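Local coordinates for 2-oxoglutarate (2OG) and Fe(II)-dependent oxygenase superfamily protein (Arabidopsis thaliana, PDB 6KWA) that probably catalyses the irreversible, 2-oxoglutarate-dependent oxidation of the plant hormone indole-3-acetic acid to 2-oxoindole-3-acetic acid, which inactivates this auxin, at residues K18-E21 / A22-W26; T63-L66 / L67-Y71; A118-G121 / L122-L126; T139-F142 / K143-S147; H169-G173 / F174-L178. All blocks are in the same frame, centred on the assembly; numbering follows the deposited sequence.

Interaction 1. Residues K18-E21 / A22-W26; sequences KIRE and ASERW
The carbonyl oxygen of Ile19 is gripped twice by Ser23. The backbone N of Ser23 lies 2.9 Å from Ile19 O, nearly in line with the carbonyl bond, while Ser23 OG, also 2.9 Å from Ile19 O, donates from above the carbonyl plane. The hydroxyl can turn back in this way because OG stands beside its own backbone N, anti to the carbonyl carbon (chi1 -64°). One turn of helix 12-25 thus carries a side-chain bond on top of its normal ladder, which continues from Ala22 N to Lys18 O and from Arg25 N to Glu21 O. On another flank Arg20 and Glu24 form an i to i+4 salt bridge. The Arg20 chain runs out extended, and its NE meets Glu24 OE2 at 3.0 Å. The bond is bent, and it reaches the carboxylate from above its plane, the two flat groups being turned 68° to each other. Glu24 OE2 also bonds to Tyr134 OH, and Arg20 NH1 to the carbonyl of Ser133, so the pair ties this helix to the end of helix 106-133. Ile19 and Ala22 pack on Ile5 and Phe29 of the strands that this helix connects in a beta-alpha-beta unit. With Arg20 and Tyr134 both directed at Glu24 OE2, the carboxylate is probably kept ionised and its rotation restricted.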
loop_
_atom_site.group_PDB
_atom_site.type_symbol
_atom_site.label_atom_id
_atom_site.label_comp_id
_atom_site.label_asym_id
_atom_site.label_seq_id
_atom_site.Cartn_x
_atom_site.Cartn_y
_atom_site.Cartn_z
ATOM N N LYS A 18 -12.358 2.563 15.646
ATOM C CA LYS A 18 -10.981 3.050 15.622
ATOM C C LYS A 18 -10.468 3.100 14.189
ATOM O O LYS A 18 -9.770 4.030 13.826
ATOM C CB LYS A 18 -10.062 2.174 16.492
ATOM C CG LYS A 18 -10.044 2.587 17.963
ATOM C CD LYS A 18 -9.356 1.525 18.819
ATOM C CE LYS A 18 -9.277 1.941 20.278
ATOM N NZ LYS A 18 -8.531 0.908 21.083
ATOM N N ILE A 19 -10.793 2.100 13.373
ATOM C CA ILE A 19 -10.345 2.127 11.991
ATOM C C ILE A 19 -10.955 3.336 11.274
ATOM O O ILE A 19 -10.246 4.145 10.640
ATOM C CB ILE A 19 -10.689 0.818 11.280
ATOM C CG1 ILE A 19 -9.699 -0.255 11.740
ATOM C CG2 ILE A 19 -10.616 0.988 9.745
ATOM C CD1 ILE A 19 -10.146 -1.707 11.490
ATOM N N ARG A 20 -12.257 3.486 11.407
ATOM C CA ARG A 20 -12.954 4.560 10.734
ATOM C C ARG A 20 -12.404 5.941 11.138
ATOM O O ARG A 20 -12.191 6.792 10.294
ATOM C CB ARG A 20 -14.431 4.495 11.062
ATOM C CG ARG A 20 -15.200 5.736 10.639
ATOM C CD ARG A 20 -16.710 5.522 10.880
ATOM N NE ARG A 20 -17.440 6.782 10.808
ATOM C CZ ARG A 20 -18.751 6.888 10.982
ATOM N NH1 ARG A 20 -19.471 5.815 11.257
ATOM N NH2 ARG A 20 -19.340 8.058 10.885
ATOM N N GLU A 21 -12.119 6.155 12.413
ATOM C CA GLU A 21 -11.757 7.500 12.824
ATOM C C GLU A 21 -10.326 7.816 12.447
ATOM O O GLU A 21 -10.022 8.960 12.091
ATOM C CB GLU A 21 -11.938 7.698 14.338
ATOM C CG GLU A 21 -13.356 8.111 14.719
ATOM C CD GLU A 21 -13.700 7.847 16.178
ATOM O OE1 GLU A 21 -12.806 7.970 17.054
ATOM O OE2 GLU A 21 -14.888 7.575 16.451
ATOM N N ALA A 22 -9.465 6.807 12.470
ATOM C CA ALA A 22 -8.123 6.974 11.927
ATOM C C ALA A 22 -8.184 7.372 10.463
ATOM O O ALA A 22 -7.552 8.351 10.032
ATOM C CB ALA A 22 -7.328 5.682 12.089
ATOM N N SER A 23 -9.005 6.642 9.717
ATOM C CA SER A 23 -9.099 6.819 8.276
ATOM C C SER A 23 -9.734 8.143 7.863
ATOM O O SER A 23 -9.429 8.680 6.813
ATOM C CB SER A 23 -9.920 5.677 7.695
ATOM O OG SER A 23 -9.272 4.432 7.898
ATOM N N GLU A 24 -10.579 8.693 8.717
ATOM C CA GLU A 24 -11.238 9.956 8.410
ATOM C C GLU A 24 -10.375 11.129 8.763
ATOM O O GLU A 24 -10.313 12.117 8.008
ATOM C CB GLU A 24 -12.558 10.062 9.165
ATOM C CG GLU A 24 -13.680 9.254 8.551
ATOM C CD GLU A 24 -14.956 9.243 9.387
ATOM O OE1 GLU A 24 -14.972 9.864 10.462
ATOM O OE2 GLU A 24 -15.957 8.620 8.947
ATOM N N ARG A 25 -9.664 11.012 9.881
ATOM C CA ARG A 25 -8.910 12.147 10.394
ATOM C C ARG A 25 -7.494 12.213 9.832
ATOM O O ARG A 25 -7.016 13.296 9.518
ATOM C CB ARG A 25 -8.860 12.103 11.921
ATOM C CG ARG A 25 -7.864 13.085 12.536
ATOM C CD ARG A 25 -8.204 14.531 12.201
ATOM N NE ARG A 25 -7.238 15.442 12.811
ATOM C CZ ARG A 25 -6.236 16.028 12.159
ATOM N NH1 ARG A 25 -6.063 15.806 10.859
ATOM N NH2 ARG A 25 -5.413 16.846 12.804
ATOM N N TRP A 26 -6.826 11.061 9.703
ATOM C CA TRP A 26 -5.435 11.011 9.245
ATOM C C TRP A 26 -5.228 10.336 7.891
ATOM O O TRP A 26 -4.202 10.529 7.251
ATOM C CB TRP A 26 -4.588 10.270 10.266
ATOM C CG TRP A 26 -4.681 10.834 11.635
ATOM C CD1 TRP A 26 -5.310 10.287 12.712
ATOM C CD2 TRP A 26 -4.136 12.086 12.072
ATOM N NE1 TRP A 26 -5.168 11.116 13.811
ATOM C CE2 TRP A 26 -4.451 12.225 13.439
ATOM C CE3 TRP A 26 -3.403 13.099 11.439
ATOM C CZ2 TRP A 26 -4.055 13.338 14.187
ATOM C CZ3 TRP A 26 -3.003 14.210 12.190
ATOM C CH2 TRP A 26 -3.342 14.318 13.543
#

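Interaction 2. Residues T63-L66 / L67-Y71; sequences TDVL and LGSGY
Asp64 caps a type II beta turn, Leu66 to Ser69, with both carboxylate oxygens: OD2 accepts from Gly68 N within the turn at 2.8 Å, OD1 from Gly70 N just after it, also at 2.8 Å. Each donor comes from above the carboxylate plane, that of Gly68 at the steeper angle. Asp64 places CG beside its own backbone N (chi1 -77°), which swings the carboxylate across the turn. CD1 of Leu67 lies against the same OD2. The turn itself closes through Ser69 N and Leu66 O, 3.1 Å apart, and Gly68 takes the positive phi (84°) usual at its third position. The chain before the turn is bonded to it as well: Ser69 OG accepts the N-H of Val65. Further out, Arg72 forms a salt bridge with Asp64 OD2, and the carbonyl of Gly70 is bonded by Arg150. Val65, Leu66 and Ser69 rest on Tyr87 of strand 81-87, while Tyr71 OH reaches Glu82 of that strand, so the loop after helix 56-59 is held to the edge of the larger sheet. At Gly70 the backbone passes very close to the aspartate: Gly70 CA is 3.2 Å from Asp64 OD1.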
loop_
_atom_site.group_PDB
_atom_site.type_symbol
_atom_site.label_atom_id
_atom_site.label_comp_id
_atom_site.label_asym_id
_atom_site.label_seq_id
_atom_site.Cartn_x
_atom_site.Cartn_y
_atom_site.Cartn_z
ATOM N N THR A 63 6.802 -6.314 -17.666
ATOM C CA THR A 63 6.142 -5.365 -18.538
ATOM C C THR A 63 4.849 -4.858 -17.916
ATOM O O THR A 63 4.236 -5.529 -17.096
ATOM C CB THR A 63 5.843 -5.998 -19.913
ATOM O OG1 THR A 63 5.125 -5.061 -20.721
ATOM C CG2 THR A 63 4.999 -7.216 -19.754
ATOM N N ASP A 64 4.453 -3.657 -18.302
ATOM C CA ASP A 64 3.216 -3.065 -17.827
ATOM C C ASP A 64 2.006 -3.898 -18.251
ATOM O O ASP A 64 2.045 -4.613 -19.267
ATOM C CB ASP A 64 3.084 -1.637 -18.344
ATOM C CG ASP A 64 3.954 -0.673 -17.576
ATOM O OD1 ASP A 64 4.735 -1.143 -16.719
ATOM O OD2 ASP A 64 3.875 0.544 -17.819
ATOM N N VAL A 65 0.958 -3.847 -17.428
ATOM C CA VAL A 65 -0.357 -4.377 -17.789
ATOM C C VAL A 65 -1.313 -3.191 -17.672
ATOM O O VAL A 65 -1.947 -2.805 -18.644
ATOM C CB VAL A 65 -0.766 -5.566 -16.907
ATOM C CG1 VAL A 65 -2.168 -6.075 -17.285
ATOM C CG2 VAL A 65 0.252 -6.705 -17.075
ATOM N N LEU A 66 -1.414 -2.613 -16.478
ATOM C CA LEU A 66 -1.855 -1.221 -16.346
ATOM C C LEU A 66 -0.628 -0.376 -16.527
ATOM O O LEU A 66 0.485 -0.875 -16.329
ATOM C CB LEU A 66 -2.507 -0.919 -14.999
ATOM C CG LEU A 66 -4.022 -0.710 -15.005
ATOM C CD1 LEU A 66 -4.754 -1.918 -15.576
ATOM C CD2 LEU A 66 -4.521 -0.345 -13.605
ATOM N N LEU A 67 -0.799 0.876 -16.940
ATOM C CA LEU A 67 0.368 1.725 -17.137
ATOM C C LEU A 67 1.070 1.945 -15.806
ATOM O O LEU A 67 0.437 2.339 -14.828
ATOM C CB LEU A 67 -0.001 3.063 -17.773
ATOM C CG LEU A 67 1.269 3.745 -18.283
ATOM C CD1 LEU A 67 1.956 2.800 -19.272
ATOM C CD2 LEU A 67 0.980 5.076 -18.942
ATOM N N GLY A 68 2.382 1.725 -15.782
ATOM C CA GLY A 68 3.165 1.880 -14.568
ATOM C C GLY A 68 3.168 0.682 -13.630
ATOM O O GLY A 68 3.795 0.733 -12.576
ATOM N N SER A 69 2.491 -0.404 -13.992
ATOM C CA SER A 69 2.411 -1.532 -13.075
ATOM C C SER A 69 3.665 -2.379 -13.104
ATOM O O SER A 69 3.889 -3.168 -12.198
ATOM C CB SER A 69 1.205 -2.421 -13.376
ATOM O OG SER A 69 1.483 -3.400 -14.360
ATOM N N GLY A 70 4.457 -2.235 -14.165
ATOM C CA GLY A 70 5.669 -3.016 -14.346
ATOM C C GLY A 70 6.937 -2.331 -13.881
ATOM O O GLY A 70 6.906 -1.476 -13.005
ATOM N N TYR A 71 8.060 -2.703 -14.495
ATOM C CA TYR A 71 9.364 -2.209 -14.079
ATOM C C TYR A 71 9.603 -0.744 -14.355
ATOM O O TYR A 71 9.230 -0.240 -15.408
ATOM C CB TYR A 71 10.453 -3.013 -14.787
ATOM C CG TYR A 71 11.860 -2.595 -14.426
ATOM C CD1 TYR A 71 12.285 -2.595 -13.115
ATOM C CD2 TYR A 71 12.772 -2.221 -15.406
ATOM C CE1 TYR A 71 13.569 -2.236 -12.779
ATOM C CE2 TYR A 71 14.071 -1.866 -15.077
ATOM C CZ TYR A 71 14.458 -1.874 -13.769
ATOM O OH TYR A 71 15.738 -1.517 -13.436
#

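Interaction 3. Residues A118-G121 / L122-L126; sequences AING and LATDL
Thr124 turns its hydroxyl back onto the preceding turn of the helix, where OG1 lies 2.8 Å from Gly121 O and 3.2 Å from Asn120 O. Its single proton could serve either carbonyl, and the geometry leaves the choice unsettled. Setting OG1 between the backbone N and the carbonyl carbon (chi1 58°) brings it over these oxygens and sends CG2 to the side of the backbone N. There the methyl touches Asn120 O at 3.3 Å. Asn120 O also receives the N-H of Thr124 at 3.1 Å, and Gly121 O that of Asp125 at 3.0 Å. The Asp125 carboxylate folds back beside its own N, bringing CG within 3.2 Å of Gly121 O. In Asn120, CG lies anti to the backbone N (chi1 -172°), and OD1 makes a weak hydrogen bond to Ser147 OG. Leu122 also has CG anti to its N, and with Ala123 it packs on Ile177 of strand 175-179; Ile119 and Leu122 reach Leu207 of the adjoining strand. The arrangement is that of an amphipathic alpha-helix: helix 106-133 lies with its apolar flank along the larger sheet of the double-stranded beta-helix fold of 2-oxoglutarate-dependent oxygenases.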
loop_
_atom_site.group_PDB
_atom_site.type_symbol
_atom_site.label_atom_id
_atom_site.label_comp_id
_atom_site.label_asym_id
_atom_site.label_seq_id
_atom_site.Cartn_x
_atom_site.Cartn_y
_atom_site.Cartn_z
ATOM N N ALA A 118 -1.876 -13.648 1.480
ATOM C CA ALA A 118 -1.985 -13.161 2.845
ATOM C C ALA A 118 -2.247 -11.669 2.910
ATOM O O ALA A 118 -3.062 -11.221 3.708
ATOM C CB ALA A 118 -0.721 -13.491 3.627
ATOM N N ILE A 119 -1.528 -10.899 2.101
ATOM C CA ILE A 119 -1.638 -9.452 2.147
ATOM C C ILE A 119 -2.950 -9.023 1.562
ATOM O O ILE A 119 -3.592 -8.102 2.058
ATOM C CB ILE A 119 -0.476 -8.775 1.416
ATOM C CG1 ILE A 119 0.745 -8.882 2.299
ATOM C CG2 ILE A 119 -0.726 -7.337 1.270
ATOM C CD1 ILE A 119 0.574 -8.166 3.609
ATOM N N ASN A 120 -3.348 -9.713 0.505
ATOM C CA ASN A 120 -4.618 -9.468 -0.133
ATOM C C ASN A 120 -5.792 -9.833 0.778
ATOM O O ASN A 120 -6.875 -9.216 0.725
ATOM C CB ASN A 120 -4.684 -10.250 -1.431
ATOM C CG ASN A 120 -5.872 -9.911 -2.234
ATOM O OD1 ASN A 120 -5.887 -8.894 -2.934
ATOM N ND2 ASN A 120 -6.897 -10.762 -2.163
ATOM N N GLY A 121 -5.574 -10.842 1.615
ATOM C CA GLY A 121 -6.585 -11.265 2.567
ATOM C C GLY A 121 -6.781 -10.143 3.588
ATOM O O GLY A 121 -7.921 -9.816 3.966
ATOM N N LEU A 122 -5.670 -9.563 4.039
ATOM C CA LEU A 122 -5.685 -8.446 5.000
ATOM C C LEU A 122 -6.373 -7.204 4.428
ATOM O O LEU A 122 -7.109 -6.502 5.146
ATOM C CB LEU A 122 -4.265 -8.090 5.434
ATOM C CG LEU A 122 -4.099 -6.879 6.371
ATOM C CD1 LEU A 122 -4.898 -7.071 7.642
ATOM C CD2 LEU A 122 -2.668 -6.600 6.724
ATOM N N ALA A 123 -6.123 -6.922 3.149
ATOM C CA ALA A 123 -6.674 -5.738 2.490
ATOM C C ALA A 123 -8.192 -5.829 2.376
ATOM O O ALA A 123 -8.901 -4.842 2.596
ATOM C CB ALA A 123 -6.047 -5.547 1.108
ATOM N N THR A 124 -8.689 -7.013 2.048
ATOM C CA THR A 124 -10.136 -7.220 1.946
ATOM C C THR A 124 -10.792 -7.231 3.336
ATOM O O THR A 124 -11.918 -6.757 3.492
ATOM C CB THR A 124 -10.476 -8.527 1.211
ATOM O OG1 THR A 124 -9.866 -9.609 1.907
ATOM C CG2 THR A 124 -9.962 -8.483 -0.226
ATOM N N ASP A 125 -10.107 -7.761 4.345
ATOM C CA ASP A 125 -10.594 -7.618 5.713
ATOM C C ASP A 125 -10.714 -6.134 6.172
ATOM O O ASP A 125 -11.667 -5.779 6.858
ATOM C CB ASP A 125 -9.699 -8.371 6.698
ATOM C CG ASP A 125 -9.842 -9.904 6.575
ATOM O OD1 ASP A 125 -10.809 -10.379 5.931
ATOM O OD2 ASP A 125 -9.006 -10.636 7.159
ATOM N N LEU A 126 -9.704 -5.309 5.906
ATOM C CA LEU A 126 -9.722 -3.882 6.308
ATOM C C LEU A 126 -10.805 -3.179 5.517
ATOM O O LEU A 126 -11.520 -2.350 6.040
ATOM C CB LEU A 126 -8.368 -3.217 6.081
ATOM C CG LEU A 126 -7.219 -3.775 6.954
ATOM C CD1 LEU A 126 -5.842 -3.213 6.524
ATOM C CD2 LEU A 126 -7.461 -3.468 8.412
#

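Interaction 4. Residues T139-F142 / K143-S147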
loop_
_atom_site.group_PDB
_atom_site.type_symbol
_atom_site.label_atom_id
_atom_site.label_comp_id
_atom_site.label_asym_id
_atom_site.label_seq_id
_atom_site.Cartn_x
_atom_site.Cartn_y
_atom_site.Cartn_z
ATOM N N THR A 139 -21.470 -4.862 2.165
ATOM C CA THR A 139 -20.280 -5.300 2.884
ATOM C C THR A 139 -19.345 -6.088 1.969
ATOM O O THR A 139 -18.314 -6.573 2.403
ATOM C CB THR A 139 -20.648 -6.136 4.133
ATOM O OG1 THR A 139 -21.467 -7.246 3.742
ATOM C CG2 THR A 139 -21.431 -5.264 5.153
ATOM N N ASP A 140 -19.717 -6.187 0.700
ATOM C CA ASP A 140 -18.951 -6.914 -0.293
ATOM C C ASP A 140 -18.516 -5.978 -1.429
ATOM O O ASP A 140 -18.233 -6.445 -2.525
ATOM C CB ASP A 140 -19.807 -8.045 -0.880
ATOM C CG ASP A 140 -19.932 -9.250 0.043
ATOM O OD1 ASP A 140 -19.194 -9.347 1.057
ATOM O OD2 ASP A 140 -20.854 -10.062 -0.203
ATOM N N PHE A 141 -18.461 -4.670 -1.177
ATOM C CA PHE A 141 -18.272 -3.697 -2.263
ATOM C C PHE A 141 -16.968 -3.876 -3.034
ATOM O O PHE A 141 -16.846 -3.491 -4.210
ATOM C CB PHE A 141 -18.336 -2.263 -1.730
ATOM C CG PHE A 141 -17.211 -1.893 -0.815
ATOM C CD1 PHE A 141 -16.113 -1.197 -1.302
ATOM C CD2 PHE A 141 -17.255 -2.200 0.539
ATOM C CE1 PHE A 141 -15.070 -0.796 -0.438
ATOM C CE2 PHE A 141 -16.225 -1.797 1.404
ATOM C CZ PHE A 141 -15.128 -1.108 0.905
ATOM N N PHE A 142 -15.979 -4.456 -2.370
ATOM C CA PHE A 142 -14.637 -4.489 -2.939
ATOM C C PHE A 142 -14.402 -5.740 -3.797
ATOM O O PHE A 142 -13.383 -5.825 -4.485
ATOM C CB PHE A 142 -13.619 -4.412 -1.792
ATOM C CG PHE A 142 -13.871 -5.439 -0.742
ATOM C CD1 PHE A 142 -13.430 -6.742 -0.899
ATOM C CD2 PHE A 142 -14.653 -5.131 0.358
ATOM C CE1 PHE A 142 -13.724 -7.704 0.041
ATOM C CE2 PHE A 142 -14.948 -6.108 1.301
ATOM C CZ PHE A 142 -14.475 -7.383 1.145
ATOM N N LYS A 143 -15.380 -6.647 -3.865
ATOM C CA LYS A 143 -15.085 -8.016 -4.325
ATOM C C LYS A 143 -14.722 -8.181 -5.787
ATOM O O LYS A 143 -14.103 -9.174 -6.153
ATOM C CB LYS A 143 -16.280 -8.955 -4.069
ATOM C CG LYS A 143 -16.279 -9.654 -2.715
ATOM C CD LYS A 143 -17.208 -10.899 -2.813
ATOM C CE LYS A 143 -17.260 -11.692 -1.503
ATOM N NZ LYS A 143 -18.590 -12.295 -1.209
ATOM N N GLU A 144 -15.010 -7.187 -6.607
ATOM C CA GLU A 144 -14.603 -7.266 -8.003
ATOM C C GLU A 144 -13.474 -6.272 -8.268
ATOM O O GLU A 144 -13.187 -5.935 -9.419
ATOM C CB GLU A 144 -15.777 -6.956 -8.939
ATOM C CG GLU A 144 -17.082 -7.722 -8.685
ATOM C CD GLU A 144 -16.935 -9.229 -8.732
ATOM O OE1 GLU A 144 -16.022 -9.737 -9.420
ATOM O OE2 GLU A 144 -17.751 -9.911 -8.074
ATOM N N TRP A 145 -12.862 -5.772 -7.199
ATOM C CA TRP A 145 -11.793 -4.794 -7.338
ATOM C C TRP A 145 -10.439 -5.476 -7.393
ATOM O O TRP A 145 -10.091 -6.247 -6.511
ATOM C CB TRP A 145 -11.817 -3.788 -6.177
ATOM C CG TRP A 145 -13.029 -2.921 -6.136
ATOM C CD1 TRP A 145 -14.139 -3.008 -6.931
ATOM C CD2 TRP A 145 -13.251 -1.817 -5.256
ATOM N NE1 TRP A 145 -15.044 -2.030 -6.587
ATOM C CE2 TRP A 145 -14.523 -1.284 -5.563
ATOM C CE3 TRP A 145 -12.505 -1.237 -4.224
ATOM C CZ2 TRP A 145 -15.057 -0.196 -4.887
ATOM C CZ3 TRP A 145 -13.036 -0.150 -3.549
ATOM C CH2 TRP A 145 -14.295 0.367 -3.888
ATOM N N PRO A 146 -9.644 -5.158 -8.413
ATOM C CA PRO A 146 -8.304 -5.751 -8.536
ATOM C C PRO A 146 -7.287 -5.108 -7.575
ATOM O O PRO A 146 -7.449 -3.958 -7.140
ATOM C CB PRO A 146 -7.924 -5.435 -9.980
ATOM C CG PRO A 146 -8.602 -4.075 -10.214
ATOM C CD PRO A 146 -9.919 -4.166 -9.468
ATOM N N SER A 147 -6.254 -5.861 -7.233
ATOM C CA SER A 147 -5.157 -5.321 -6.456
ATOM C C SER A 147 -3.888 -5.314 -7.291
ATOM O O SER A 147 -3.815 -5.954 -8.334
ATOM C CB SER A 147 -4.948 -6.102 -5.171
ATOM O OG SER A 147 -6.067 -5.947 -4.334
HETATM O O HOH W 1 -16.908 -5.126 -6.364
#
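Phe141 and Phe142 both carry CG between the backbone N and the carbonyl carbon (chi1 67° and 52°), whereas Trp145 sets its own beside the backbone N, bringing the indole back over the chain that precedes it. The edge of the Phe141 ring consequently points at the six-membered ring of Trp145 in an offset edge-to-face pair, with centroids 5.2 Å apart and planes at 77°. The closest atoms are Phe141 CD1 and Trp145 CH2, at 3.5 Å. Over the five-membered ring stands CA of Phe142, 3.9 Å from its centroid, in a CH-pi contact. Two overlapping type I beta turns, Asp140 to Lys143 and Phe142 to Trp145, shape this link between helix 106-133 and strand 147-155. Lys143 N closes the first onto Asp140 O at 3.2 Å, and Trp145 N the second onto Phe142 O at 2.8 Å. A water joins them further, giving a proton to Phe141 O and accepting the N-H of Glu144. Asp140 and Lys143 run side by side to a salt bridge whose hydrogen bond is weak, Lys143 NZ lying 3.3 Å from Asp140 OD2, while Asp140 OD1 is engaged by Arg128 of the helix. Phe142 lies on Thr124, Ala127 and Arg128. Phe141 stacks on Trp218, and Phe174 meets both Phe141 and Trp145, the latter edge-to-face.

Interaction 5. Residues H169-G173 / F174-L178; sequences HTDSG and FLTIL. With MG (magnesium ion), chain D.
Asp171 spans the space between the bound magnesium ion and Thr176. Its CB points toward the strand, 3.9 Å from Thr176 OG1, and CG stands beside the backbone N (chi1 -47°), so that the carboxylate divides its two oxygens between metal and protein. OD1 coordinates the magnesium ion at 2.4 Å. OD2 accepts a hydrogen bond from Thr176 OG1, the oxygens 3.0 Å apart, the hydroxyl arriving from above the carboxylate plane, 42° out of it, and the two side chains crossing at roughly a right angle. Thr176 CB follows at 3.5 Å from the same Asp171 OD2. Asn210 ND2 is a further donor to OD2, so this second shell of Thr176 and Asn210 fixes the carboxylate's rotation while OD1 faces the metal. His169 supplies NE2 at 2.5 Å from the magnesium ion, and His228 completes the two-histidine, one-carboxylate facial triad of the double-stranded beta-helix oxygenases, in which magnesium probably occupies the place of the catalytic iron. His169 ND1, at the other side of its ring, makes a weak hydrogen bond to the carbonyl of Gln167. Beyond Gly173 the chain enters strand 175-179 through a classic beta bulge, where Phe174 and Leu175 both face Leu245. Phe174, with CG anti to the backbone N, sends its ring to Leu130 and the edge-to-face partner Trp218.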
loop_
_atom_site.group_PDB
_atom_site.type_symbol
_atom_site.label_atom_id
_atom_site.label_comp_id
_atom_site.label_asym_id
_atom_site.label_seq_id
_atom_site.Cartn_x
_atom_site.Cartn_y
_atom_site.Cartn_z
ATOM N N HIS A 169 2.667 13.035 -2.427
ATOM C CA HIS A 169 1.602 12.515 -3.293
ATOM C C HIS A 169 0.460 11.834 -2.503
ATOM O O HIS A 169 0.565 11.627 -1.285
ATOM C CB HIS A 169 2.183 11.525 -4.308
ATOM C CG HIS A 169 2.682 10.250 -3.702
ATOM N ND1 HIS A 169 3.807 10.190 -2.904
ATOM C CD2 HIS A 169 2.221 8.977 -3.803
ATOM C CE1 HIS A 169 4.009 8.936 -2.530
ATOM N NE2 HIS A 169 3.059 8.182 -3.057
ATOM N N THR A 170 -0.652 11.554 -3.186
ATOM C CA THR A 170 -1.702 10.683 -2.652
ATOM C C THR A 170 -1.760 9.432 -3.522
ATOM O O THR A 170 -1.599 9.537 -4.736
ATOM C CB THR A 170 -3.095 11.346 -2.630
ATOM O OG1 THR A 170 -3.571 11.523 -3.971
ATOM C CG2 THR A 170 -3.068 12.683 -1.923
ATOM N N ASP A 171 -1.982 8.252 -2.944
ATOM C CA ASP A 171 -2.157 7.075 -3.802
ATOM C C ASP A 171 -3.511 7.173 -4.490
ATOM O O ASP A 171 -4.408 7.885 -4.024
ATOM C CB ASP A 171 -2.034 5.746 -3.042
ATOM C CG ASP A 171 -0.821 5.693 -2.123
ATOM O OD1 ASP A 171 0.242 6.252 -2.474
ATOM O OD2 ASP A 171 -0.899 5.003 -1.082
ATOM N N SER A 172 -3.648 6.515 -5.632
ATOM C CA SER A 172 -4.843 6.711 -6.447
ATOM C C SER A 172 -5.904 5.644 -6.179
ATOM O O SER A 172 -7.076 5.818 -6.550
ATOM C CB SER A 172 -4.484 6.691 -7.928
ATOM O OG SER A 172 -3.932 5.428 -8.258
ATOM N N GLY A 173 -5.496 4.555 -5.525
ATOM C CA GLY A 173 -6.395 3.435 -5.286
ATOM C C GLY A 173 -7.237 3.656 -4.044
ATOM O O GLY A 173 -7.411 4.784 -3.572
ATOM N N PHE A 174 -7.785 2.576 -3.521
ATOM C CA PHE A 174 -8.664 2.660 -2.368
ATOM C C PHE A 174 -7.845 2.611 -1.081
ATOM O O PHE A 174 -7.911 3.510 -0.233
ATOM C CB PHE A 174 -9.695 1.523 -2.418
ATOM C CG PHE A 174 -10.700 1.577 -1.324
ATOM C CD1 PHE A 174 -11.843 2.352 -1.446
ATOM C CD2 PHE A 174 -10.515 0.831 -0.162
ATOM C CE1 PHE A 174 -12.782 2.387 -0.422
ATOM C CE2 PHE A 174 -11.454 0.869 0.863
ATOM C CZ PHE A 174 -12.586 1.667 0.730
ATOM N N LEU A 175 -7.050 1.562 -0.961
ATOM C CA LEU A 175 -6.298 1.308 0.250
ATOM C C LEU A 175 -4.914 0.738 -0.058
ATOM O O LEU A 175 -4.787 -0.099 -0.919
ATOM C CB LEU A 175 -7.135 0.329 1.075
ATOM C CG LEU A 175 -6.781 -0.446 2.321
ATOM C CD1 LEU A 175 -8.112 -0.982 2.842
ATOM C CD2 LEU A 175 -5.859 -1.608 1.959
ATOM N N THR A 176 -3.894 1.124 0.697
ATOM C CA THR A 176 -2.553 0.613 0.436
ATOM C C THR A 176 -1.971 -0.048 1.688
ATOM O O THR A 176 -2.074 0.497 2.773
ATOM C CB THR A 176 -1.605 1.738 -0.037
ATOM O OG1 THR A 176 -2.121 2.312 -1.244
ATOM C CG2 THR A 176 -0.192 1.190 -0.287
ATOM N N ILE A 177 -1.378 -1.230 1.538
ATOM C CA ILE A 177 -0.699 -1.881 2.664
ATOM C C ILE A 177 0.805 -1.829 2.433
ATOM O O ILE A 177 1.303 -2.355 1.446
ATOM C CB ILE A 177 -1.177 -3.341 2.853
ATOM C CG1 ILE A 177 -2.694 -3.342 3.077
ATOM C CG2 ILE A 177 -0.419 -4.027 4.001
ATOM C CD1 ILE A 177 -3.293 -4.640 3.378
ATOM N N LEU A 178 1.533 -1.166 3.330
ATOM C CA LEU A 178 2.960 -0.982 3.096
ATOM C C LEU A 178 3.773 -1.754 4.129
ATOM O O LEU A 178 3.655 -1.503 5.327
ATOM C CB LEU A 178 3.332 0.521 3.141
ATOM C CG LEU A 178 4.827 0.847 2.919
ATOM C CD1 LEU A 178 5.194 0.724 1.434
ATOM C CD2 LEU A 178 5.182 2.231 3.411
HETATM MG MG MG D . 2.442 6.224 -1.652
#

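Overall arrangement
From the N terminus the five contacts follow in series; each is local, spanning consecutive residues, and none nests in or crosses another. Interaction 1 lies on helix 12-25, and interaction 2 closes a tight turn in the loop before strand 81-87, on the opposite side of the chain's centre, with centres about 31 Å apart. Interaction 3 belongs to the long helix 106-133 and touches both later contacts. Interaction 4 shapes the loop leading into strand 147-155 and meets that helix where Phe142 CZ packs on Thr124 O. In interaction 5, Ile177 and Leu175 lie against Leu122, Ala123 and Leu126, while Phe174 reaches Phe141 and Trp145, joining helix, loop and metal-bearing core.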